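Thiazoline oxidase/subtilisin-like protease (Prochloron didemni, PDB 4AKS) carries the subtilisin-like macrocyclase domain of PatG, which probably closes precursor peptides into the rings of the patellamides. Local coordinates at residues Gly47-Thr52 and Ala147-Val152; Ile188-Phe193 and Ala294-Thr299; Val218-Pro223 and Pro239-Val244; Thr264-Leu269 and Ala324-Ala329. All blocks are in the same frame, centred on the assembly; numbering follows the deposited sequence. Where two conformers were deposited one is given.

In the fold
All four contacts reach one parallel sheet and follow it across the subtilisin-like domain, from strands 151-156 and 52-57 through 188-191, 219-223 and 241-247 to the edge strand 267-271. Contact 1 and contact 4 lie farthest apart, with centres about 23 Å from each other. Contact 2 sits near the middle, its centre about 8 Å from that of contact 3, which it meets through backbone bonds such as Ile189 N to Leu219 O. Contact 3 and contact 4, centres about 11 Å apart, join through Ala243 and Ile268; Met298 packs from contact 2 onto contact 4. A Ser292-His127-Asp57 grouping, consistent with a catalytic triad, lies beside contacts 2 and 3.

Contact 1 (Gly47-Thr52 and Ala147-Val152)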
loop_
_atom_site.group_PDB
_atom_site.type_symbol
_atom_site.label_atom_id
_atom_site.label_comp_id
_atom_site.label_asym_id
_atom_site.label_seq_id
_atom_site.Cartn_x
_atom_site.Cartn_y
_atom_site.Cartn_z
ATOM N N GLY A 47 10.639 -5.911 -9.346
ATOM C CA GLY A 47 10.823 -6.239 -7.945
ATOM C C GLY A 47 11.820 -7.369 -7.781
ATOM O O GLY A 47 12.152 -8.060 -8.729
ATOM N N ASP A 48 12.266 -7.562 -6.548
ATOM C CA ASP A 48 13.155 -8.656 -6.186
ATOM C C ASP A 48 12.607 -9.334 -4.935
ATOM O O ASP A 48 12.225 -8.647 -3.995
ATOM C CB ASP A 48 14.554 -8.115 -5.923
ATOM C CG ASP A 48 15.604 -9.203 -5.910
ATOM O OD1 ASP A 48 15.759 -9.874 -4.878
ATOM O OD2 ASP A 48 16.281 -9.393 -6.933
ATOM N N PRO A 49 12.535 -10.681 -4.925
ATOM C CA PRO A 49 12.012 -11.376 -3.744
ATOM C C PRO A 49 12.853 -11.223 -2.450
ATOM O O PRO A 49 12.373 -11.571 -1.380
ATOM C CB PRO A 49 11.952 -12.851 -4.184
ATOM C CG PRO A 49 12.824 -12.968 -5.384
ATOM C CD PRO A 49 12.927 -11.609 -6.003
ATOM N N GLN A 50 14.079 -10.713 -2.551
ATOM C CA GLN A 50 14.862 -10.311 -1.378
ATOM C C GLN A 50 14.295 -9.069 -0.679
ATOM O O GLN A 50 14.645 -8.802 0.470
ATOM C CB GLN A 50 16.306 -10.019 -1.776
ATOM C CG GLN A 50 17.156 -11.242 -2.068
ATOM C CD GLN A 50 18.459 -10.877 -2.786
ATOM O OE1 GLN A 50 19.439 -10.462 -2.160
ATOM N NE2 GLN A 50 18.464 -11.024 -4.110
ATOM N N ILE A 51 13.438 -8.305 -1.359
ATOM C CA ILE A 51 12.751 -7.199 -0.729
ATOM C C ILE A 51 11.403 -7.673 -0.183
ATOM O O ILE A 51 10.541 -8.118 -0.944
ATOM C CB ILE A 51 12.560 -6.027 -1.704
ATOM C CG1 ILE A 51 13.913 -5.629 -2.324
ATOM C CG2 ILE A 51 11.907 -4.845 -0.998
ATOM C CD1 ILE A 51 14.957 -5.134 -1.343
ATOM N N THR A 52 11.223 -7.561 1.132
ATOM C CA THR A 52 9.973 -7.934 1.797
ATOM C C THR A 52 9.154 -6.717 2.185
ATOM O O THR A 52 9.662 -5.813 2.826
ATOM C CB THR A 52 10.238 -8.735 3.085
ATOM O OG1 THR A 52 10.983 -9.906 2.757
ATOM C CG2 THR A 52 8.900 -9.143 3.793
ATOM N N ALA A 147 4.919 -3.680 -8.028
ATOM C CA ALA A 147 6.093 -4.520 -7.694
ATOM C C ALA A 147 5.736 -5.995 -7.560
ATOM O O ALA A 147 5.899 -6.574 -6.486
ATOM C CB ALA A 147 6.739 -4.025 -6.400
ATOM N N PRO A 148 5.268 -6.626 -8.658
ATOM C CA PRO A 148 4.742 -7.989 -8.562
ATOM C C PRO A 148 5.742 -9.095 -8.190
ATOM O O PRO A 148 5.302 -10.191 -7.808
ATOM C CB PRO A 148 4.187 -8.253 -9.970
ATOM C CG PRO A 148 4.948 -7.341 -10.856
ATOM C CD PRO A 148 5.190 -6.103 -10.034
ATOM N N ASN A 149 7.044 -8.839 -8.298
ATOM C CA ASN A 149 8.051 -9.853 -7.924
ATOM C C ASN A 149 8.653 -9.697 -6.524
ATOM O O ASN A 149 9.595 -10.410 -6.180
ATOM C CB ASN A 149 9.190 -9.874 -8.944
ATOM C CG ASN A 149 9.893 -11.230 -9.019
ATOM O OD1 ASN A 149 9.273 -12.293 -8.875
ATOM N ND2 ASN A 149 11.209 -11.193 -9.220
ATOM N N CYS A 150 8.145 -8.749 -5.737
ATOM C CA CYS A 150 8.589 -8.589 -4.363
ATOM C C CYS A 150 7.859 -9.567 -3.463
ATOM O O CYS A 150 6.827 -10.125 -3.815
ATOM C CB CYS A 150 8.368 -7.154 -3.862
ATOM S SG CYS A 150 9.577 -5.943 -4.453
ATOM N N ARG A 151 8.431 -9.790 -2.298
ATOM C CA ARG A 151 7.853 -10.665 -1.318
ATOM C C ARG A 151 6.938 -9.830 -0.461
ATOM O O ARG A 151 7.352 -8.788 0.061
ATOM C CB ARG A 151 8.944 -11.285 -0.472
ATOM C CG ARG A 151 8.429 -12.223 0.593
ATOM C CD ARG A 151 9.591 -12.957 1.235
ATOM N NE ARG A 151 9.144 -13.836 2.312
ATOM C CZ ARG A 151 9.468 -13.709 3.598
ATOM N NH1 ARG A 151 10.253 -12.723 4.029
ATOM N NH2 ARG A 151 8.999 -14.593 4.471
ATOM N N VAL A 152 5.700 -10.290 -0.317
ATOM C CA VAL A 152 4.710 -9.563 0.432
ATOM C C VAL A 152 4.106 -10.424 1.532
ATOM O O VAL A 152 3.694 -11.565 1.302
ATOM C CB VAL A 152 3.600 -9.056 -0.505
ATOM C CG1 VAL A 152 2.441 -8.480 0.299
ATOM C CG2 VAL A 152 4.172 -8.025 -1.479
#
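Ile51 O accepts the backbone N of Arg151 at 3.0 Å, and this bond opens a parallel pairing in which Thr52 bridges Arg151. Their side chains leave the same face of the sheet and run side by side. The Arg151 chain is extended, with CG anti to the backbone N (chi1 180°); it passes Pro49 O with its CB and CD and brings the guanidinium to Thr52. There NH1 donates to Thr52 OG1 at 3.2 Å, the oxygen meeting the guanidinium at its edge but 15° out of its plane, while Arg151 NE has a weak, long ion pair with Glu71. A leucine in place of Arg151 would probably leave the Thr52 hydroxyl without this donor and Glu71 without its distant positive charge. Farther back, Asn149 ND2 gives a weak bond of 3.3 Å to Gly47 O and lies 3.7 Å from Pro49 CD. Cys150 SG rests 3.7 Å from Gly47 CA, where a beta carbon would collide with the sulfur. Between these points the 47-52 loop is shaped by a type I turn from Asp48 to Ile51 and by an Asx turn, Asp48 OD1 taking Gln50 N at 3.0 Å. Ile51 and Cys150 both pack on helix 291-311, and Thr52 starts strand 52-57 between strands 151-156 and 188-191.

Contact 2 (Ile188-Phe193 and Ala294-Thr299)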
loop_
_atom_site.group_PDB
_atom_site.type_symbol
_atom_site.label_atom_id
_atom_site.label_comp_id
_atom_site.label_asym_id
_atom_site.label_seq_id
_atom_site.Cartn_x
_atom_site.Cartn_y
_atom_site.Cartn_z
ATOM N N ILE A 188 10.218 -2.926 3.971
ATOM C CA ILE A 188 9.244 -1.844 3.972
ATOM C C ILE A 188 8.036 -2.306 4.770
ATOM O O ILE A 188 7.579 -3.455 4.631
ATOM C CB ILE A 188 8.751 -1.529 2.546
ATOM C CG1 ILE A 188 9.904 -1.141 1.655
ATOM C CG2 ILE A 188 7.719 -0.407 2.552
ATOM C CD1 ILE A 188 9.486 -0.839 0.224
ATOM N N ILE A 189 7.536 -1.415 5.618
ATOM C CA ILE A 189 6.286 -1.630 6.324
ATOM C C ILE A 189 5.256 -0.639 5.809
ATOM O O ILE A 189 5.453 0.579 5.875
ATOM C CB ILE A 189 6.451 -1.461 7.848
ATOM C CG1 ILE A 189 7.322 -2.579 8.418
ATOM C CG2 ILE A 189 5.093 -1.417 8.556
ATOM C CD1 ILE A 189 7.785 -2.293 9.850
ATOM N N HIS A 190 4.177 -1.175 5.251
ATOM C CA HIS A 190 3.082 -0.366 4.777
ATOM C C HIS A 190 2.019 -0.330 5.836
ATOM O O HIS A 190 1.374 -1.352 6.106
ATOM C CB HIS A 190 2.543 -0.911 3.470
ATOM C CG HIS A 190 1.451 -0.061 2.900
ATOM N ND1 HIS A 190 1.696 0.985 2.085
ATOM C CD2 HIS A 190 0.075 -0.076 3.127
ATOM C CE1 HIS A 190 0.518 1.589 1.780
ATOM N NE2 HIS A 190 -0.466 0.938 2.419
ATOM N N CYS A 191 1.857 0.833 6.474
ATOM C CA CYS A 191 0.872 0.966 7.528
ATOM C C CYS A 191 -0.300 1.855 7.081
ATOM O O CYS A 191 -0.190 3.085 6.989
ATOM C CB CYS A 191 1.517 1.407 8.842
ATOM S SG CYS A 191 0.371 1.222 10.220
ATOM N N ALA A 192 -1.426 1.216 6.812
ATOM C CA ALA A 192 -2.631 1.945 6.372
ATOM C C ALA A 192 -3.295 2.753 7.518
ATOM O O ALA A 192 -4.286 3.431 7.275
ATOM C CB ALA A 192 -3.620 0.979 5.755
ATOM N N PHE A 193 -2.758 2.686 8.746
ATOM C CA PHE A 193 -3.361 3.352 9.917
ATOM C C PHE A 193 -2.458 4.377 10.648
ATOM O O PHE A 193 -2.941 5.078 11.550
ATOM C CB PHE A 193 -3.815 2.321 10.977
ATOM C CG PHE A 193 -4.489 1.086 10.425
ATOM C CD1 PHE A 193 -5.583 1.178 9.564
ATOM C CD2 PHE A 193 -4.037 -0.185 10.802
ATOM C CE1 PHE A 193 -6.192 0.028 9.072
ATOM C CE2 PHE A 193 -4.644 -1.330 10.318
ATOM C CZ PHE A 193 -5.719 -1.227 9.456
ATOM N N ALA A 294 -3.007 6.474 -2.621
ATOM C CA ALA A 294 -1.698 6.969 -3.036
ATOM C C ALA A 294 -0.536 6.260 -2.313
ATOM O O ALA A 294 0.465 5.949 -2.924
ATOM C CB ALA A 294 -1.610 8.481 -2.844
ATOM N N ALA A 295 -0.700 5.965 -1.031
ATOM C CA ALA A 295 0.359 5.316 -0.245
ATOM C C ALA A 295 0.891 4.008 -0.838
ATOM O O ALA A 295 2.100 3.816 -0.903
ATOM C CB ALA A 295 -0.092 5.117 1.203
ATOM N N PRO A 296 0.008 3.101 -1.282
ATOM C CA PRO A 296 0.553 1.861 -1.848
ATOM C C PRO A 296 1.327 2.056 -3.144
ATOM O O PRO A 296 2.227 1.271 -3.439
ATOM C CB PRO A 296 -0.680 0.969 -2.088
ATOM C CG PRO A 296 -1.866 1.805 -1.801
ATOM C CD PRO A 296 -1.448 3.052 -1.093
ATOM N N VAL A 297 0.999 3.098 -3.901
ATOM C CA VAL A 297 1.766 3.391 -5.108
ATOM C C VAL A 297 3.207 3.687 -4.701
ATOM O O VAL A 297 4.126 3.170 -5.315
ATOM C CB VAL A 297 1.133 4.531 -5.942
ATOM C CG1 VAL A 297 2.067 5.002 -7.047
ATOM C CG2 VAL A 297 -0.213 4.087 -6.522
ATOM N N MET A 298 3.395 4.497 -3.654
ATOM C CA MET A 298 4.735 4.818 -3.154
ATOM C C MET A 298 5.466 3.639 -2.490
ATOM O O MET A 298 6.698 3.549 -2.558
ATOM C CB MET A 298 4.688 6.013 -2.200
ATOM C CG MET A 298 4.294 7.319 -2.882
ATOM S SD MET A 298 5.287 7.666 -4.363
ATOM C CE MET A 298 6.941 7.473 -3.697
ATOM N N THR A 299 4.720 2.749 -1.845
ATOM C CA THR A 299 5.317 1.526 -1.321
ATOM C C THR A 299 5.888 0.687 -2.461
ATOM O O THR A 299 7.013 0.208 -2.378
ATOM C CB THR A 299 4.308 0.717 -0.510
ATOM O OG1 THR A 299 4.034 1.427 0.694
ATOM C CG2 THR A 299 4.824 -0.725 -0.178
#
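His190 ND1 and Thr299 OG1 share a hydrogen bond of 2.8 Å, with the hydroxyl at the edge of the imidazole and in its plane; either partner could supply the proton. The backbone carbon of Ala295 also meets the ring at its edge. The next ring atom, CE1, abuts the helix itself, 3.6 Å from Ala295 CB and 3.8 Å from Pro296 CD. The imidazole gets there because CG stands anti to the backbone N (chi1 -177°), which turns the ring toward the helix. Thr299 splits its branches between two strand residues: OG1 serves His190, while CG2 lies 4.0 Å from Ile188 CG2, the two side chains overlapping as they point opposite ways. Ile188 CD1 reaches on to Thr299 O at 3.7 Å. A phenylalanine in place of His190 would probably cost the buried Thr299 hydroxyl its 2.8 Å bond, setting a ring carbon where the nitrogen was.

Outside this shell, Val131 of helix 119-136 touches both His190 and Pro296. The helix is kinked at Pro296, whose N has no bond to the preceding turn. Ile189 points to the other face of the sheet and packs on helix 171-183. Strand 188-191 and helix 294-299 run nearly antiparallel at 175°, their axes 9.5 Å apart. Such packing of a central helix, whose first turn carries Ser292, the probable nucleophile, on the parallel sheet is characteristic of the subtilisin fold.

Contact 3 (Val218-Pro223 and Pro239-Val244); sequences VLIVSP and PGTLAV
Val221 places CG1 anti to its backbone N (chi1 -178°), while Val244 holds CG2 beside its own N, anti to the carbonyl carbon, and the two methyls meet at 3.9 Å on the face of the sheet where Leu242 also lies. Leu219 swings its end over to the second strand, where CD1 comes within 4.2 Å of Leu242 CB. Three backbone bonds tie the strands beneath these side chains: Leu242 N to Ile220 O at 2.7 Å, then Ser222 N to Leu242 O and Val244 N to Ser222 O. The partners alternate as in any parallel ladder, and the strands, twisted 24° against each other, are neighbours in the central sheet of the subtilisin-like fold. CA-H...O contacts accompany these bonds, among them Val221 CA to Leu242 O at 3.4 Å. Gly240 leads into the second strand with a positive phi of 70°, a conformation that favours glycine. On the other face Ile220 pairs with Thr241 and Ser222 with Ala243; Ser222 OG lies 4.0 Å from Thr241 CG2. Helix 204-215 packs against this face through Ile210, which touches both Ile220 and Thr241. Helices 291-311 and 318-328 cover the Leu219, Val221 and Leu242 side, and at the end of the first strand Pro223 touches residues of the probable catalytic triad.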
loop_
_atom_site.group_PDB
_atom_site.type_symbol
_atom_site.label_atom_id
_atom_site.label_comp_id
_atom_site.label_asym_id
_atom_site.label_seq_id
_atom_site.Cartn_x
_atom_site.Cartn_y
_atom_site.Cartn_z
ATOM N N VAL A 218 14.532 0.139 8.023
ATOM C CA VAL A 218 13.272 -0.319 7.479
ATOM C C VAL A 218 12.425 0.908 7.227
ATOM O O VAL A 218 12.260 1.742 8.114
ATOM C CB VAL A 218 12.536 -1.299 8.443
ATOM C CG1 VAL A 218 11.144 -1.645 7.923
ATOM C CG2 VAL A 218 13.368 -2.562 8.636
ATOM N N LEU A 219 11.905 1.021 6.014
ATOM C CA LEU A 219 11.103 2.163 5.604
ATOM C C LEU A 219 9.670 1.956 6.025
ATOM O O LEU A 219 9.098 0.907 5.763
ATOM C CB LEU A 219 11.150 2.323 4.073
ATOM C CG LEU A 219 10.367 3.507 3.471
ATOM C CD1 LEU A 219 10.859 4.836 4.036
ATOM C CD2 LEU A 219 10.480 3.521 1.962
ATOM N N ILE A 220 9.078 2.976 6.640
ATOM C CA ILE A 220 7.655 3.004 6.909
ATOM C C ILE A 220 6.917 3.956 5.972
ATOM O O ILE A 220 7.299 5.101 5.826
ATOM C CB ILE A 220 7.358 3.454 8.353
ATOM C CG1 ILE A 220 7.904 2.428 9.334
ATOM C CG2 ILE A 220 5.856 3.650 8.547
ATOM C CD1 ILE A 220 7.376 2.581 10.756
ATOM N N VAL A 221 5.832 3.469 5.365
ATOM C CA VAL A 221 5.046 4.250 4.419
ATOM C C VAL A 221 3.630 4.302 4.960
ATOM O O VAL A 221 3.058 3.268 5.332
ATOM C CB VAL A 221 5.023 3.615 3.009
ATOM C CG1 VAL A 221 4.235 4.491 2.025
ATOM C CG2 VAL A 221 6.446 3.356 2.500
ATOM N N SER A 222 3.064 5.486 5.031
ATOM C CA SER A 222 1.687 5.610 5.444
ATOM C C SER A 222 1.022 6.835 4.826
ATOM O O SER A 222 1.704 7.765 4.414
ATOM C CB SER A 222 1.609 5.656 6.966
ATOM O OG SER A 222 2.113 6.876 7.450
ATOM N N PRO A 223 -0.323 6.836 4.757
ATOM C CA PRO A 223 -1.018 7.993 4.191
ATOM C C PRO A 223 -1.060 9.182 5.126
ATOM O O PRO A 223 -1.002 8.997 6.323
ATOM C CB PRO A 223 -2.437 7.485 3.947
ATOM C CG PRO A 223 -2.607 6.292 4.821
ATOM C CD PRO A 223 -1.242 5.756 5.159
ATOM N N PRO A 239 10.067 11.162 11.936
ATOM C CA PRO A 239 11.210 11.053 11.010
ATOM C C PRO A 239 11.369 9.648 10.434
ATOM O O PRO A 239 11.067 8.672 11.110
ATOM C CB PRO A 239 12.430 11.400 11.888
ATOM C CG PRO A 239 11.881 12.062 13.103
ATOM C CD PRO A 239 10.502 11.505 13.304
ATOM N N GLY A 240 11.823 9.536 9.190
ATOM C CA GLY A 240 11.996 8.200 8.585
ATOM C C GLY A 240 10.700 7.456 8.260
ATOM O O GLY A 240 10.711 6.254 7.901
ATOM N N THR A 241 9.577 8.146 8.466
ATOM C CA THR A 241 8.293 7.794 7.865
ATOM C C THR A 241 8.161 8.496 6.516
ATOM O O THR A 241 8.408 9.694 6.420
ATOM C CB THR A 241 7.119 8.259 8.737
ATOM O OG1 THR A 241 7.047 7.453 9.916
ATOM C CG2 THR A 241 5.810 8.173 7.983
ATOM N N LEU A 242 7.759 7.773 5.479
ATOM C CA LEU A 242 7.380 8.419 4.230
ATOM C C LEU A 242 5.872 8.601 4.234
ATOM O O LEU A 242 5.116 7.626 4.110
ATOM C CB LEU A 242 7.839 7.602 3.027
ATOM C CG LEU A 242 7.501 8.169 1.647
ATOM C CD1 LEU A 242 8.423 9.360 1.358
ATOM C CD2 LEU A 242 7.629 7.117 0.555
ATOM N N ALA A 243 5.442 9.847 4.413
ATOM C CA ALA A 243 4.027 10.205 4.460
ATOM C C ALA A 243 3.558 10.485 3.045
ATOM O O ALA A 243 4.235 11.182 2.304
ATOM C CB ALA A 243 3.832 11.438 5.328
ATOM N N VAL A 244 2.398 9.971 2.658
ATOM C CA VAL A 244 1.948 10.109 1.274
ATOM C C VAL A 244 0.565 10.746 1.174
ATOM O O VAL A 244 -0.389 10.276 1.795
ATOM C CB VAL A 244 1.944 8.751 0.562
ATOM C CG1 VAL A 244 1.656 8.947 -0.919
ATOM C CG2 VAL A 244 3.290 8.060 0.754
#

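Contact 4 (Thr264-Leu269 and Ala324-Ala329)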
loop_
_atom_site.group_PDB
_atom_site.type_symbol
_atom_site.label_atom_id
_atom_site.label_comp_id
_atom_site.label_asym_id
_atom_site.label_seq_id
_atom_site.Cartn_x
_atom_site.Cartn_y
_atom_site.Cartn_z
ATOM N N THR A 264 3.969 17.990 5.335
ATOM C CA THR A 264 4.627 18.739 4.247
ATOM C C THR A 264 6.158 18.605 4.264
ATOM O O THR A 264 6.793 18.611 3.208
ATOM C CB THR A 264 4.245 20.256 4.229
ATOM O OG1 THR A 264 4.966 20.975 5.243
ATOM C CG2 THR A 264 2.737 20.460 4.419
ATOM N N LYS A 265 6.746 18.505 5.453
ATOM C CA LYS A 265 8.198 18.403 5.573
ATOM C C LYS A 265 8.720 17.074 5.047
ATOM O O LYS A 265 9.741 17.033 4.368
ATOM C CB LYS A 265 8.635 18.590 7.027
ATOM C CG LYS A 265 8.261 19.943 7.610
ATOM C CD LYS A 265 9.346 20.471 8.525
ATOM C CE LYS A 265 9.419 19.650 9.806
ATOM N NZ LYS A 265 10.705 19.830 10.534
ATOM N N GLU A 266 8.010 15.996 5.357
ATOM C CA GLU A 266 8.464 14.652 5.026
ATOM C C GLU A 266 7.379 13.856 4.334
ATOM O O GLU A 266 7.217 12.623 4.559
ATOM C CB GLU A 266 8.989 13.965 6.282
ATOM C CG GLU A 266 10.419 14.409 6.577
ATOM C CD GLU A 266 10.844 14.295 8.033
ATOM O OE1 GLU A 266 10.097 13.724 8.855
ATOM O OE2 GLU A 266 11.950 14.786 8.355
ATOM N N GLY A 267 6.669 14.565 3.449
ATOM C CA GLY A 267 5.627 13.959 2.646
ATOM C C GLY A 267 5.805 14.155 1.160
ATOM O O GLY A 267 6.518 15.038 0.719
ATOM N N ILE A 268 5.128 13.306 0.400
ATOM C CA ILE A 268 5.238 13.272 -1.031
ATOM C C ILE A 268 3.838 13.001 -1.582
ATOM O O ILE A 268 3.023 12.367 -0.925
ATOM C CB ILE A 268 6.264 12.189 -1.447
ATOM C CG1 ILE A 268 6.629 12.301 -2.925
ATOM C CG2 ILE A 268 5.774 10.774 -1.119
ATOM C CD1 ILE A 268 7.760 11.371 -3.334
ATOM N N LEU A 269 3.537 13.519 -2.765
ATOM C CA LEU A 269 2.246 13.267 -3.394
ATOM C C LEU A 269 2.409 12.235 -4.474
ATOM O O LEU A 269 3.396 12.239 -5.203
ATOM C CB LEU A 269 1.644 14.529 -3.995
ATOM C CG LEU A 269 1.191 15.575 -2.989
ATOM C CD1 LEU A 269 1.074 16.952 -3.660
ATOM C CD2 LEU A 269 -0.133 15.154 -2.363
ATOM N N ALA A 324 16.004 10.469 -1.339
ATOM C CA ALA A 324 16.017 10.667 -2.804
ATOM C C ALA A 324 14.630 11.011 -3.344
ATOM O O ALA A 324 14.496 11.933 -4.146
ATOM C CB ALA A 324 16.556 9.433 -3.519
ATOM N N LEU A 325 13.602 10.289 -2.893
ATOM C CA LEU A 325 12.223 10.590 -3.309
ATOM C C LEU A 325 11.782 11.973 -2.859
ATOM O O LEU A 325 11.187 12.723 -3.626
ATOM C CB LEU A 325 11.235 9.538 -2.785
ATOM C CG LEU A 325 11.335 8.160 -3.455
ATOM C CD1 LEU A 325 10.620 7.118 -2.621
ATOM C CD2 LEU A 325 10.813 8.161 -4.892
ATOM N N LEU A 326 12.069 12.307 -1.607
ATOM C CA LEU A 326 11.595 13.558 -1.040
ATOM C C LEU A 326 12.334 14.736 -1.647
ATOM O O LEU A 326 11.726 15.733 -1.961
ATOM C CB LEU A 326 11.732 13.566 0.490
ATOM C CG LEU A 326 10.763 12.690 1.291
ATOM C CD1 LEU A 326 11.142 12.715 2.771
ATOM C CD2 LEU A 326 9.311 13.118 1.131
ATOM N N LYS A 327 13.641 14.625 -1.832
ATOM C CA LYS A 327 14.394 15.775 -2.318
ATOM C C LYS A 327 14.179 16.039 -3.818
ATOM O O LYS A 327 14.360 17.155 -4.254
ATOM C CB LYS A 327 15.875 15.708 -1.923
ATOM C CG LYS A 327 16.762 14.711 -2.663
ATOM C CD LYS A 327 18.163 15.305 -2.891
ATOM C CE LYS A 327 19.252 14.230 -3.011
ATOM N NZ LYS A 327 19.566 13.587 -1.696
ATOM N N THR A 328 13.748 15.038 -4.589
ATOM C CA THR A 328 13.518 15.252 -6.021
ATOM C C THR A 328 12.059 15.502 -6.383
ATOM O O THR A 328 11.766 15.779 -7.532
ATOM C CB THR A 328 14.051 14.078 -6.870
ATOM O OG1 THR A 328 13.348 12.865 -6.534
ATOM C CG2 THR A 328 15.548 13.907 -6.633
ATOM N N ALA A 329 11.153 15.379 -5.413
ATOM C CA ALA A 329 9.731 15.586 -5.641
ATOM C C ALA A 329 9.484 16.983 -6.181
ATOM O O ALA A 329 10.095 17.934 -5.742
ATOM C CB ALA A 329 8.932 15.356 -4.352
#
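Ile268 reaches from the edge strand into the last turns of helix 318-328, and the packing is densest around it. With CG1 anti to the backbone N (chi1 -168°) the side chain stretches out toward the helix, and CD1 ends 3.7 Å from Leu325 O and 4.0 Å from Leu325 CB. Its CG1 meets the methyl of Ala329 at 4.1 Å. Leu326 comes at the same isoleucine from another side, CD2 lying 4.1 Å from Ile268 CB and only 3.4 Å from Gly267 O, so one methyl spans the strand backbone and the side chain after it. The cluster is wholly apolar in its side chains and is extended by Met298, which touches both Ile268 and Leu325, and by Leu242, which touches Ile268 and Leu326.

Toward Glu266 the contact thins. Leu326 CD1 still lies 4.0 Å from Glu266 CA, but the beta carbon of the glutamate points away from the helix. Beyond it Thr264 and Lys265 are exposed and poorly ordered. Within 324-329, Thr328 N and OG1 both donate to Ala324 O, reaching it from opposite faces of its plane. Strand 267-269 and helix 324-328 cross at 68°, with axes 8.4 Å apart. A helix crossing the face of a parallel sheet at its last strand is part of the layered alpha/beta/alpha architecture of the subtilisin-like fold.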